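Long-range contacts in 11R-lipoxygenase (Gersemia fruticosa, PDB 3VF1), which is a calcium-dependent lipoxygenase that probably uses its non-heme iron to insert both atoms of molecular oxygen into lipid substrates: residues Q175-F180 with L460-Y465; H397-P402 with V468-Y473; H464-T469 with A541-T546; D529-L534 with V561-V566. All blocks are in the same frame, centred on the assembly; numbering follows the deposited sequence.

Interaction 1 (Q175-F180 with L460-Y465); sequences QDLPGF and LMQKHY
The ring of Y465 lies face-on to the backbone of L177 and P178 where segment 175-180 runs past the last turn of a helix. P178 N stands 3.5 Å above the Y465 ring plane, displaced toward the rim, and L177 C sits over the same face. With its CG anti to the backbone N (chi1 -176°), the tyrosine reaches out along the loop, and P178 CG comes within 3.6 Å of Y465 CE1. Shortening Y465 to an alanine is likely to open a gap beside the L177-P178 peptide and leave the P540 carbonyl, which the tyrosine hydroxyl now binds, without this partner. L177 is also buried, its CD2 4.1 Å from M461 CB.

Toward Q175, which is exposed, the contact loosens and turns polar. The extended Q462 side chain sends NE2 to Q175 O at 3.0 Å, in a bent hydrogen bond whose donor lies above the carbonyl plane, and Q462 CA makes a CA-H...O contact with D176 O. The carboxylate of D176 turns to S543 and R466 instead. The contact thus lays the loop that follows helix 148-164 along the end of helix 456-465, while M399 of the long helix 369-410 packs against P178.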
loop_
_atom_site.group_PDB
_atom_site.type_symbol
_atom_site.label_atom_id
_atom_site.label_comp_id
_atom_site.label_asym_id
_atom_site.label_seq_id
_atom_site.Cartn_x
_atom_site.Cartn_y
_atom_site.Cartn_z
ATOM N N GLN A 175 19.580 7.958 2.480
ATOM C CA GLN A 175 19.933 7.846 3.892
ATOM C C GLN A 175 18.745 7.460 4.775
ATOM O O GLN A 175 17.698 8.104 4.744
ATOM C CB GLN A 175 20.544 9.160 4.380
ATOM C CG GLN A 175 21.732 8.981 5.314
ATOM C CD GLN A 175 22.622 10.211 5.370
ATOM O OE1 GLN A 175 22.541 11.089 4.510
ATOM N NE2 GLN A 175 23.478 10.277 6.384
ATOM N N ASP A 176 18.928 6.399 5.558
ATOM C CA ASP A 176 17.930 5.947 6.524
ATOM C C ASP A 176 16.562 5.697 5.893
ATOM O O ASP A 176 15.533 6.074 6.453
ATOM C CB ASP A 176 17.804 6.957 7.669
ATOM C CG ASP A 176 19.037 6.995 8.547
ATOM O OD1 ASP A 176 19.713 5.953 8.663
ATOM O OD2 ASP A 176 19.332 8.063 9.122
ATOM N N LEU A 177 16.560 5.055 4.731
ATOM C CA LEU A 177 15.320 4.686 4.060
ATOM C C LEU A 177 15.507 3.383 3.291
ATOM O O LEU A 177 16.636 2.981 3.009
ATOM C CB LEU A 177 14.877 5.796 3.102
ATOM C CG LEU A 177 14.376 7.095 3.738
ATOM C CD1 LEU A 177 14.122 8.146 2.671
ATOM C CD2 LEU A 177 13.112 6.849 4.553
ATOM N N PRO A 178 14.395 2.717 2.948
ATOM C CA PRO A 178 14.476 1.494 2.142
ATOM C C PRO A 178 15.042 1.788 0.759
ATOM O O PRO A 178 14.984 2.932 0.306
ATOM C CB PRO A 178 13.013 1.049 2.023
ATOM C CG PRO A 178 12.281 1.771 3.104
ATOM C CD PRO A 178 13.006 3.061 3.293
ATOM N N GLY A 179 15.585 0.771 0.099
ATOM C CA GLY A 179 16.056 0.927 -1.263
ATOM C C GLY A 179 14.893 1.251 -2.179
ATOM O O GLY A 179 13.733 1.058 -1.811
ATOM N N PHE A 180 15.195 1.748 -3.371
ATOM C CA PHE A 180 14.157 2.108 -4.328
ATOM C C PHE A 180 14.681 1.991 -5.752
ATOM O O PHE A 180 15.887 1.899 -5.968
ATOM C CB PHE A 180 13.651 3.528 -4.059
ATOM C CG PHE A 180 14.738 4.568 -4.036
ATOM C CD1 PHE A 180 15.559 4.706 -2.929
ATOM C CD2 PHE A 180 14.928 5.414 -5.117
ATOM C CE1 PHE A 180 16.557 5.663 -2.902
ATOM C CE2 PHE A 180 15.923 6.376 -5.096
ATOM C CZ PHE A 180 16.739 6.502 -3.987
ATOM N N LEU A 460 10.937 12.386 9.793
ATOM C CA LEU A 460 10.097 11.511 10.604
ATOM C C LEU A 460 10.156 10.078 10.085
ATOM O O LEU A 460 10.190 9.125 10.864
ATOM C CB LEU A 460 8.648 12.005 10.609
ATOM C CG LEU A 460 7.659 11.153 11.408
ATOM C CD1 LEU A 460 8.111 11.002 12.851
ATOM C CD2 LEU A 460 6.267 11.758 11.343
ATOM N N MET A 461 10.162 9.931 8.764
ATOM C CA MET A 461 10.277 8.616 8.148
ATOM C C MET A 461 11.632 7.999 8.465
ATOM O O MET A 461 11.722 6.832 8.844
ATOM C CB MET A 461 10.099 8.719 6.634
ATOM C CG MET A 461 8.697 9.111 6.206
ATOM S SD MET A 461 8.372 8.737 4.477
ATOM C CE MET A 461 9.563 9.803 3.665
ATOM N N GLN A 462 12.684 8.793 8.306
ATOM C CA GLN A 462 14.039 8.333 8.572
ATOM C C GLN A 462 14.185 7.887 10.018
ATOM O O GLN A 462 14.897 6.928 10.315
ATOM C CB GLN A 462 15.042 9.443 8.269
ATOM C CG GLN A 462 15.126 9.811 6.798
ATOM C CD GLN A 462 16.049 10.985 6.542
ATOM O OE1 GLN A 462 16.051 11.962 7.292
ATOM N NE2 GLN A 462 16.846 10.892 5.481
ATOM N N LYS A 463 13.505 8.587 10.920
ATOM C CA LYS A 463 13.607 8.290 12.341
ATOM C C LYS A 463 12.961 6.949 12.675
ATOM O O LYS A 463 13.463 6.206 13.518
ATOM C CB LYS A 463 12.964 9.405 13.168
ATOM C CG LYS A 463 13.231 9.290 14.658
ATOM C CD LYS A 463 12.715 10.502 15.416
ATOM C CE LYS A 463 13.027 10.400 16.900
ATOM N NZ LYS A 463 12.473 11.545 17.670
ATOM N N HIS A 464 11.851 6.638 12.011
ATOM C CA HIS A 464 11.181 5.363 12.224
ATOM C C HIS A 464 11.960 4.223 11.581
ATOM O O HIS A 464 12.060 3.134 12.147
ATOM C CB HIS A 464 9.757 5.385 11.661
ATOM C CG HIS A 464 9.005 4.108 11.887
ATOM N ND1 HIS A 464 8.331 3.840 13.059
ATOM C CD2 HIS A 464 8.839 3.020 11.101
ATOM C CE1 HIS A 464 7.774 2.645 12.981
ATOM N NE2 HIS A 464 8.067 2.125 11.802
ATOM N N TYR A 465 12.509 4.477 10.398
ATOM C CA TYR A 465 13.235 3.449 9.662
ATOM C C TYR A 465 14.464 2.981 10.433
ATOM O O TYR A 465 14.746 1.789 10.496
ATOM C CB TYR A 465 13.654 3.961 8.283
ATOM C CG TYR A 465 14.331 2.903 7.441
ATOM C CD1 TYR A 465 13.587 1.946 6.761
ATOM C CD2 TYR A 465 15.713 2.854 7.332
ATOM C CE1 TYR A 465 14.200 0.975 5.997
ATOM C CE2 TYR A 465 16.335 1.886 6.569
ATOM C CZ TYR A 465 15.573 0.950 5.904
ATOM O OH TYR A 465 16.189 -0.015 5.142
#

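Interaction 2 (H397-P402 with V468-Y473); sequences HLMMEP and VTFDSY. With FE2 (Fe (II) ion), chain E.
M399 points into the angle between two aromatic side chains, Y473 and F470. Its chain is bent at both chi2 (-69°) and chi3 (-71°), so that M399 CE rests 3.8 Å from Y473 CE1 and 4.0 Å from F470 CE1, oblique to both rings. V468 CG1 is a more distant neighbour of the same methyl. The tyrosine and M399 side chains cross at a slant, which puts Y473 OH 3.2 Å from M399 CG, beside the root of the methionine. From the next position on the helix, M400 CE comes to 4.2 Å from Y473 CE2. Segment 468-473 holds its aromatics in a short 3-10 turn, entered through an ST turn in which T469 OG1 accepts from D471 N; S472 OG also donates to T469 O.

The same helix carries H397, whose NE2 binds the iron at 2.2 Å alongside H392, H575, N579 and the terminal carboxylate of I698; none of the side chains that meet across the contact is a ligand. The contact itself is apolar packing of methionine methyls on aromatic carbons, without a hydrogen bond between the segments, and its buried polar atom, Y473 OH, is satisfied by R395 O, one turn before M399 on helix 369-410.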
loop_
_atom_site.group_PDB
_atom_site.type_symbol
_atom_site.label_atom_id
_atom_site.label_comp_id
_atom_site.label_asym_id
_atom_site.label_seq_id
_atom_site.Cartn_x
_atom_site.Cartn_y
_atom_site.Cartn_z
ATOM N N HIS A 397 4.146 2.077 1.242
ATOM C CA HIS A 397 4.712 2.425 -0.058
ATOM C C HIS A 397 6.207 2.109 -0.147
ATOM O O HIS A 397 6.625 1.305 -0.981
ATOM C CB HIS A 397 4.465 3.904 -0.374
ATOM C CG HIS A 397 3.067 4.203 -0.817
ATOM N ND1 HIS A 397 2.764 4.608 -2.100
ATOM C CD2 HIS A 397 1.888 4.152 -0.152
ATOM C CE1 HIS A 397 1.461 4.797 -2.204
ATOM N NE2 HIS A 397 0.906 4.526 -1.037
ATOM N N LEU A 398 7.009 2.736 0.707
ATOM C CA LEU A 398 8.462 2.641 0.597
ATOM C C LEU A 398 9.023 1.285 1.034
ATOM O O LEU A 398 9.963 0.778 0.426
ATOM C CB LEU A 398 9.128 3.766 1.394
ATOM C CG LEU A 398 8.744 5.186 0.964
ATOM C CD1 LEU A 398 9.563 6.218 1.723
ATOM C CD2 LEU A 398 8.912 5.372 -0.538
ATOM N N MET A 399 8.452 0.698 2.080
ATOM C CA MET A 399 8.957 -0.572 2.602
ATOM C C MET A 399 8.658 -1.751 1.675
ATOM O O MET A 399 9.317 -2.788 1.752
ATOM C CB MET A 399 8.383 -0.846 3.995
ATOM C CG MET A 399 9.066 -0.065 5.113
ATOM S SD MET A 399 10.757 -0.617 5.427
ATOM C CE MET A 399 10.472 -2.215 6.186
ATOM N N MET A 400 7.673 -1.597 0.798
ATOM C CA MET A 400 7.289 -2.681 -0.103
ATOM C C MET A 400 7.946 -2.574 -1.477
ATOM O O MET A 400 8.011 -3.559 -2.209
ATOM C CB MET A 400 5.768 -2.726 -0.271
ATOM C CG MET A 400 5.013 -3.241 0.946
ATOM S SD MET A 400 5.514 -4.900 1.435
ATOM C CE MET A 400 6.571 -4.541 2.833
ATOM N N GLU A 401 8.433 -1.389 -1.831
ATOM C CA GLU A 401 9.002 -1.176 -3.158
ATOM C C GLU A 401 10.189 -2.103 -3.448
ATOM O O GLU A 401 10.301 -2.639 -4.551
ATOM C CB GLU A 401 9.423 0.284 -3.342
ATOM C CG GLU A 401 9.877 0.613 -4.755
ATOM C CD GLU A 401 10.325 2.052 -4.906
ATOM O OE1 GLU A 401 10.063 2.863 -3.990
ATOM O OE2 GLU A 401 10.942 2.374 -5.944
ATOM N N PRO A 402 11.078 -2.292 -2.460
ATOM C CA PRO A 402 12.260 -3.138 -2.661
ATOM C C PRO A 402 11.934 -4.536 -3.189
ATOM O O PRO A 402 12.734 -5.099 -3.934
ATOM C CB PRO A 402 12.862 -3.228 -1.259
ATOM C CG PRO A 402 12.435 -1.974 -0.593
ATOM C CD PRO A 402 11.065 -1.682 -1.120
ATOM N N VAL A 468 13.223 0.341 12.663
ATOM C CA VAL A 468 12.245 -0.637 12.198
ATOM C C VAL A 468 12.882 -1.983 11.874
ATOM O O VAL A 468 14.001 -2.050 11.368
ATOM C CB VAL A 468 11.487 -0.139 10.947
ATOM C CG1 VAL A 468 12.370 -0.222 9.706
ATOM C CG2 VAL A 468 10.218 -0.950 10.743
ATOM N N THR A 469 12.162 -3.054 12.190
ATOM C CA THR A 469 12.525 -4.392 11.740
ATOM C C THR A 469 11.265 -5.074 11.225
ATOM O O THR A 469 10.161 -4.563 11.400
ATOM C CB THR A 469 13.138 -5.244 12.869
ATOM O OG1 THR A 469 12.095 -5.792 13.684
ATOM C CG2 THR A 469 14.079 -4.412 13.729
ATOM N N PHE A 470 11.427 -6.230 10.593
ATOM C CA PHE A 470 10.288 -6.940 10.023
ATOM C C PHE A 470 9.457 -7.670 11.079
ATOM O O PHE A 470 8.402 -8.224 10.768
ATOM C CB PHE A 470 10.749 -7.915 8.937
ATOM C CG PHE A 470 10.684 -7.342 7.550
ATOM C CD1 PHE A 470 11.707 -6.543 7.065
ATOM C CD2 PHE A 470 9.594 -7.594 6.736
ATOM C CE1 PHE A 470 11.644 -6.009 5.788
ATOM C CE2 PHE A 470 9.525 -7.064 5.461
ATOM C CZ PHE A 470 10.552 -6.271 4.986
ATOM N N ASP A 471 9.924 -7.668 12.324
ATOM C CA ASP A 471 9.134 -8.220 13.418
ATOM C C ASP A 471 7.840 -7.429 13.582
ATOM O O ASP A 471 6.809 -7.976 13.975
ATOM C CB ASP A 471 9.920 -8.201 14.730
ATOM C CG ASP A 471 11.059 -9.201 14.744
ATOM O OD1 ASP A 471 11.099 -10.079 13.854
ATOM O OD2 ASP A 471 11.911 -9.114 15.654
ATOM N N SER A 472 7.902 -6.136 13.275
ATOM C CA SER A 472 6.737 -5.268 13.393
ATOM C C SER A 472 5.744 -5.506 12.257
ATOM O O SER A 472 4.668 -4.908 12.231
ATOM C CB SER A 472 7.164 -3.797 13.418
ATOM O OG SER A 472 7.745 -3.404 12.186
ATOM N N TYR A 473 6.107 -6.378 11.321
ATOM C CA TYR A 473 5.224 -6.720 10.211
ATOM C C TYR A 473 4.513 -8.048 10.439
ATOM O O TYR A 473 3.587 -8.394 9.708
ATOM C CB TYR A 473 6.003 -6.749 8.897
ATOM C CG TYR A 473 6.205 -5.378 8.302
ATOM C CD1 TYR A 473 7.256 -4.570 8.712
ATOM C CD2 TYR A 473 5.335 -4.886 7.339
ATOM C CE1 TYR A 473 7.437 -3.311 8.173
ATOM C CE2 TYR A 473 5.509 -3.631 6.797
ATOM C CZ TYR A 473 6.560 -2.851 7.215
ATOM O OH TYR A 473 6.730 -1.603 6.672
HETATM FE FE FE2 E . -1.225 4.831 -0.898
HETATM O O HOH W 1 -2.166 6.848 -1.645
#

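Interaction 3 (H464-T469 with A541-T546)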
loop_
_atom_site.group_PDB
_atom_site.type_symbol
_atom_site.label_atom_id
_atom_site.label_comp_id
_atom_site.label_asym_id
_atom_site.label_seq_id
_atom_site.Cartn_x
_atom_site.Cartn_y
_atom_site.Cartn_z
ATOM N N HIS A 464 11.851 6.638 12.011
ATOM C CA HIS A 464 11.181 5.363 12.224
ATOM C C HIS A 464 11.960 4.223 11.581
ATOM O O HIS A 464 12.060 3.134 12.147
ATOM C CB HIS A 464 9.757 5.385 11.661
ATOM C CG HIS A 464 9.005 4.108 11.887
ATOM N ND1 HIS A 464 8.331 3.840 13.059
ATOM C CD2 HIS A 464 8.839 3.020 11.101
ATOM C CE1 HIS A 464 7.774 2.645 12.981
ATOM N NE2 HIS A 464 8.067 2.125 11.802
ATOM N N TYR A 465 12.509 4.477 10.398
ATOM C CA TYR A 465 13.235 3.449 9.662
ATOM C C TYR A 465 14.464 2.981 10.433
ATOM O O TYR A 465 14.746 1.789 10.496
ATOM C CB TYR A 465 13.654 3.961 8.283
ATOM C CG TYR A 465 14.331 2.903 7.441
ATOM C CD1 TYR A 465 13.587 1.946 6.761
ATOM C CD2 TYR A 465 15.713 2.854 7.332
ATOM C CE1 TYR A 465 14.200 0.975 5.997
ATOM C CE2 TYR A 465 16.335 1.886 6.569
ATOM C CZ TYR A 465 15.573 0.950 5.904
ATOM O OH TYR A 465 16.189 -0.015 5.142
ATOM N N ARG A 466 15.193 3.923 11.021
ATOM C CA ARG A 466 16.397 3.592 11.778
ATOM C C ARG A 466 16.155 2.500 12.817
ATOM O O ARG A 466 17.079 1.775 13.179
ATOM C CB ARG A 466 16.960 4.836 12.470
ATOM C CG ARG A 466 17.779 5.734 11.560
ATOM C CD ARG A 466 18.645 6.697 12.358
ATOM N NE ARG A 466 17.862 7.708 13.064
ATOM C CZ ARG A 466 17.443 8.850 12.523
ATOM N NH1 ARG A 466 17.717 9.135 11.255
ATOM N NH2 ARG A 466 16.742 9.709 13.250
ATOM N N SER A 467 14.918 2.381 13.291
ATOM C CA SER A 467 14.599 1.435 14.356
ATOM C C SER A 467 13.678 0.301 13.910
ATOM O O SER A 467 13.385 -0.605 14.691
ATOM C CB SER A 467 13.949 2.172 15.530
ATOM O OG SER A 467 14.853 3.082 16.131
ATOM N N VAL A 468 13.223 0.341 12.663
ATOM C CA VAL A 468 12.245 -0.637 12.198
ATOM C C VAL A 468 12.882 -1.983 11.874
ATOM O O VAL A 468 14.001 -2.050 11.368
ATOM C CB VAL A 468 11.487 -0.139 10.947
ATOM C CG1 VAL A 468 12.370 -0.222 9.706
ATOM C CG2 VAL A 468 10.218 -0.950 10.743
ATOM N N THR A 469 12.162 -3.054 12.190
ATOM C CA THR A 469 12.525 -4.392 11.740
ATOM C C THR A 469 11.265 -5.074 11.225
ATOM O O THR A 469 10.161 -4.563 11.400
ATOM C CB THR A 469 13.138 -5.244 12.869
ATOM O OG1 THR A 469 12.095 -5.792 13.684
ATOM C CG2 THR A 469 14.079 -4.412 13.729
ATOM N N ALA A 541 20.643 -1.302 6.938
ATOM C CA ALA A 541 20.418 -1.228 8.378
ATOM C C ALA A 541 20.086 0.185 8.850
ATOM O O ALA A 541 19.274 0.366 9.758
ATOM C CB ALA A 541 21.632 -1.757 9.122
ATOM N N GLY A 542 20.714 1.181 8.235
ATOM C CA GLY A 542 20.524 2.562 8.640
ATOM C C GLY A 542 21.653 3.041 9.532
ATOM O O GLY A 542 22.564 2.278 9.854
ATOM N N SER A 543 21.585 4.302 9.949
ATOM C CA SER A 543 22.696 4.939 10.651
ATOM C C SER A 543 22.779 4.573 12.135
ATOM O O SER A 543 23.676 5.036 12.839
ATOM C CB SER A 543 22.619 6.460 10.492
ATOM O OG SER A 543 21.493 6.992 11.166
ATOM N N ASP A 544 21.849 3.751 12.612
ATOM C CA ASP A 544 21.925 3.236 13.978
ATOM C C ASP A 544 22.428 1.796 13.984
ATOM O O ASP A 544 22.658 1.215 15.046
ATOM C CB ASP A 544 20.561 3.313 14.671
ATOM C CG ASP A 544 20.248 4.702 15.196
ATOM O OD1 ASP A 544 21.197 5.486 15.413
ATOM O OD2 ASP A 544 19.052 5.006 15.401
ATOM N N GLY A 545 22.594 1.224 12.796
ATOM C CA GLY A 545 23.087 -0.135 12.668
ATOM C C GLY A 545 22.046 -1.171 13.042
ATOM O O GLY A 545 22.375 -2.332 13.278
ATOM N N THR A 546 20.783 -0.758 13.086
ATOM C CA THR A 546 19.701 -1.660 13.462
ATOM C C THR A 546 19.337 -2.591 12.312
ATOM O O THR A 546 18.716 -2.174 11.334
ATOM C CB THR A 546 18.443 -0.883 13.886
ATOM O OG1 THR A 546 18.772 0.035 14.936
ATOM C CG2 THR A 546 17.360 -1.841 14.369
HETATM O O HOH W 2 17.440 2.401 16.633
#
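At the edge of the R466 guanidinium, near its plane, lies D544 OD2, while S543 OG approaches that group obliquely. The two flat groups are steeply inclined, the carboxylate plane turned 80° from the guanidinium plane, and the resulting salt bridge is long, with R466 NE 3.8 Å from D544 OD2. Two type I beta turns meet here: Y465-V468, at the end of helix 456-465, and G542-G545, in the loop between helices 525-538 and 557-579.

The arginine chain makes the closer approach. R466 CD is 3.1 Å from S543 OG and 3.5 Å from D544 OD2, so the aliphatic part of the side chain lies across the second turn. A bend at chi3 (-69°) then carries the guanidinium onward to D176, whose carboxylate makes a salt bridge with R466 NH1 and also accepts from S543 N. A leucine in place of R466 would probably leave D176 with one partner fewer and D544 without its distant countercharge, so that the two turns would be less firmly tied.

G542 comes close to R466, and its phi of 99° would press a side chain at this position against the preceding carbonyl oxygen. At the other end the methyls of T469 and T546 meet loosely. K548 reaches the carbonyl oxygens of Y465 and V468 in the first turn and of A541 and T546 at either end of the second, linking the two segments. On the solvent side one water bridges the turns: it lies 2.7 Å from S467 OG and 3.2 Å from T546 OG1, and donates weakly to D544 OD2.

Interaction 4 (D529-L534 with V561-V566)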
loop_
_atom_site.group_PDB
_atom_site.type_symbol
_atom_site.label_atom_id
_atom_site.label_comp_id
_atom_site.label_asym_id
_atom_site.label_seq_id
_atom_site.Cartn_x
_atom_site.Cartn_y
_atom_site.Cartn_z
ATOM N N ASP A 529 18.933 -15.389 -4.661
ATOM C CA ASP A 529 19.400 -14.121 -5.207
ATOM C C ASP A 529 18.414 -13.024 -4.829
ATOM O O ASP A 529 18.804 -11.913 -4.471
ATOM C CB ASP A 529 19.525 -14.199 -6.732
ATOM C CG ASP A 529 20.613 -15.155 -7.182
ATOM O OD1 ASP A 529 21.579 -15.361 -6.417
ATOM O OD2 ASP A 529 20.504 -15.697 -8.302
ATOM N N TRP A 530 17.131 -13.356 -4.913
ATOM C CA TRP A 530 16.062 -12.423 -4.586
ATOM C C TRP A 530 16.186 -11.914 -3.153
ATOM O O TRP A 530 16.261 -10.707 -2.920
ATOM C CB TRP A 530 14.705 -13.101 -4.786
ATOM C CG TRP A 530 13.537 -12.196 -4.561
ATOM C CD1 TRP A 530 13.187 -11.114 -5.311
ATOM C CD2 TRP A 530 12.556 -12.300 -3.523
ATOM N NE1 TRP A 530 12.051 -10.535 -4.805
ATOM C CE2 TRP A 530 11.643 -11.245 -3.705
ATOM C CE3 TRP A 530 12.360 -13.183 -2.456
ATOM C CZ2 TRP A 530 10.553 -11.045 -2.861
ATOM C CZ3 TRP A 530 11.276 -12.985 -1.620
ATOM C CH2 TRP A 530 10.387 -11.923 -1.827
ATOM N N ILE A 531 16.217 -12.833 -2.192
ATOM C CA ILE A 531 16.237 -12.452 -0.783
ATOM C C ILE A 531 17.575 -11.835 -0.383
ATOM O O ILE A 531 17.632 -11.001 0.519
ATOM C CB ILE A 531 15.927 -13.653 0.140
ATOM C CG1 ILE A 531 15.648 -13.173 1.567
ATOM C CG2 ILE A 531 17.075 -14.654 0.134
ATOM C CD1 ILE A 531 14.444 -12.258 1.689
ATOM N N ARG A 532 18.647 -12.239 -1.055
ATOM C CA ARG A 532 19.967 -11.689 -0.769
ATOM C C ARG A 532 20.065 -10.241 -1.246
ATOM O O ARG A 532 20.731 -9.414 -0.622
ATOM C CB ARG A 532 21.066 -12.530 -1.423
ATOM C CG ARG A 532 22.462 -11.956 -1.219
ATOM C CD ARG A 532 23.564 -12.935 -1.610
ATOM N NE ARG A 532 23.505 -13.320 -3.020
ATOM C CZ ARG A 532 23.019 -14.474 -3.478
ATOM N NH1 ARG A 532 22.540 -15.397 -2.651
ATOM N NH2 ARG A 532 23.014 -14.709 -4.782
ATOM N N ASP A 533 19.400 -9.940 -2.354
ATOM C CA ASP A 533 19.408 -8.589 -2.899
ATOM C C ASP A 533 18.608 -7.649 -1.997
ATOM O O ASP A 533 18.937 -6.469 -1.865
ATOM C CB ASP A 533 18.832 -8.584 -4.316
ATOM C CG ASP A 533 19.225 -7.350 -5.102
ATOM O OD1 ASP A 533 20.119 -6.609 -4.642
ATOM O OD2 ASP A 533 18.648 -7.129 -6.187
ATOM N N LEU A 534 17.558 -8.179 -1.378
ATOM C CA LEU A 534 16.748 -7.407 -0.441
ATOM C C LEU A 534 17.526 -7.116 0.837
ATOM O O LEU A 534 17.509 -5.992 1.342
ATOM C CB LEU A 534 15.466 -8.167 -0.098
ATOM C CG LEU A 534 14.456 -8.324 -1.233
ATOM C CD1 LEU A 534 13.324 -9.251 -0.820
ATOM C CD2 LEU A 534 13.914 -6.968 -1.657
ATOM N N VAL A 561 7.276 -18.769 3.129
ATOM C CA VAL A 561 5.849 -18.482 3.164
ATOM C C VAL A 561 5.563 -17.234 3.995
ATOM O O VAL A 561 4.802 -16.362 3.577
ATOM C CB VAL A 561 5.047 -19.669 3.734
ATOM C CG1 VAL A 561 3.603 -19.263 4.003
ATOM C CG2 VAL A 561 5.103 -20.852 2.777
ATOM N N HIS A 562 6.173 -17.149 5.172
ATOM C CA HIS A 562 5.940 -16.016 6.057
ATOM C C HIS A 562 6.302 -14.704 5.377
ATOM O O HIS A 562 5.496 -13.777 5.330
ATOM C CB HIS A 562 6.745 -16.155 7.348
ATOM C CG HIS A 562 6.571 -15.002 8.288
ATOM N ND1 HIS A 562 5.441 -14.836 9.060
ATOM C CD2 HIS A 562 7.376 -13.951 8.570
ATOM C CE1 HIS A 562 5.562 -13.736 9.783
ATOM N NE2 HIS A 562 6.726 -13.180 9.503
ATOM N N PHE A 563 7.520 -14.629 4.848
ATOM C CA PHE A 563 7.999 -13.402 4.227
ATOM C C PHE A 563 7.083 -12.965 3.089
ATOM O O PHE A 563 6.817 -11.779 2.923
ATOM C CB PHE A 563 9.426 -13.580 3.708
ATOM C CG PHE A 563 10.084 -12.292 3.306
ATOM C CD1 PHE A 563 10.802 -11.549 4.230
ATOM C CD2 PHE A 563 9.979 -11.818 2.009
ATOM C CE1 PHE A 563 11.408 -10.362 3.865
ATOM C CE2 PHE A 563 10.584 -10.630 1.639
ATOM C CZ PHE A 563 11.298 -9.902 2.569
ATOM N N LEU A 564 6.597 -13.927 2.312
ATOM C CA LEU A 564 5.724 -13.622 1.184
ATOM C C LEU A 564 4.332 -13.224 1.661
ATOM O O LEU A 564 3.666 -12.399 1.037
ATOM C CB LEU A 564 5.634 -14.819 0.237
ATOM C CG LEU A 564 6.940 -15.204 -0.462
ATOM C CD1 LEU A 564 6.760 -16.487 -1.256
ATOM C CD2 LEU A 564 7.420 -14.080 -1.363
ATOM N N THR A 565 3.893 -13.815 2.769
ATOM C CA THR A 565 2.611 -13.460 3.361
ATOM C C THR A 565 2.629 -11.991 3.772
ATOM O O THR A 565 1.662 -11.261 3.553
ATOM C CB THR A 565 2.295 -14.329 4.592
ATOM O OG1 THR A 565 2.136 -15.697 4.191
ATOM C CG2 THR A 565 1.019 -13.862 5.273
ATOM N N VAL A 566 3.739 -11.564 4.366
ATOM C CA VAL A 566 3.917 -10.172 4.761
ATOM C C VAL A 566 3.757 -9.239 3.567
ATOM O O VAL A 566 3.083 -8.215 3.659
ATOM C CB VAL A 566 5.306 -9.942 5.395
ATOM C CG1 VAL A 566 5.654 -8.458 5.413
ATOM C CG2 VAL A 566 5.354 -10.521 6.801
#
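F563 projects from its helix into a group of three side chains on the other. Over one face of the F563 ring stands I531 CD1, 4.1 Å from the ring centroid and 14° off the normal, in a CH-pi contact. W530 comes from another direction: its CH2 atom lies at the edge of the phenyl ring, 3.7 Å from F563 CE2. The two rings as a whole meet obliquely, their planes at 88°. L534 CD1 adds a third contact, 3.9 Å from F563 CE2, and the same methyl also rests over a face of the W530 indole near its rim. L564 completes this shell by bringing CD2 to 3.7 Å from W530 CH2, so the far corner of the indole touches both phenylalanine and leucine.

The reach of these side chains follows from their torsions. W530 and F563 each hold CG anti to the backbone N (chi1 -176° in W530), extending both rings across the wide spacing of the helices, whose segment axes come no nearer than 13.3 Å. The contact is made by the ends of large side chains, with no hydrogen bond across it.

A second shell surrounds this apolar patch. F554 and V550, from the loop leading into helix 557-579, lie against I531, and F554 also touches W530; the ring of F470 meets that of F563. Helix 525-538 is held by D533, whose carboxylate takes R409 of helix 369-410 as its salt-bridge partner. L420 and L421 of helix 416-425 and I511 of helix 491-514 touch L564, so the contact joins two crossing helices within the helical lipoxygenase domain.

Overall arrangement
From the N terminus, interaction 1 comes first: it closes a span of some 280 residues by bringing the loop after helix 148-164 to helix 456-465. Interaction 2 opens within that span, at helix 369-410, and ends beyond it, so the two cross. Interaction 3 starts on the residues where interaction 1 ends, sharing H464 and Y465 with it, and overlaps interaction 2 at V468 and T469. Its span crosses that of interaction 4, a shorter closure between helices 525-538 and 557-579. D176 ties interaction 1 to interaction 3, P178 and M399 join 1 to 2, and F470 with F563 carries the packing from 2 to 4.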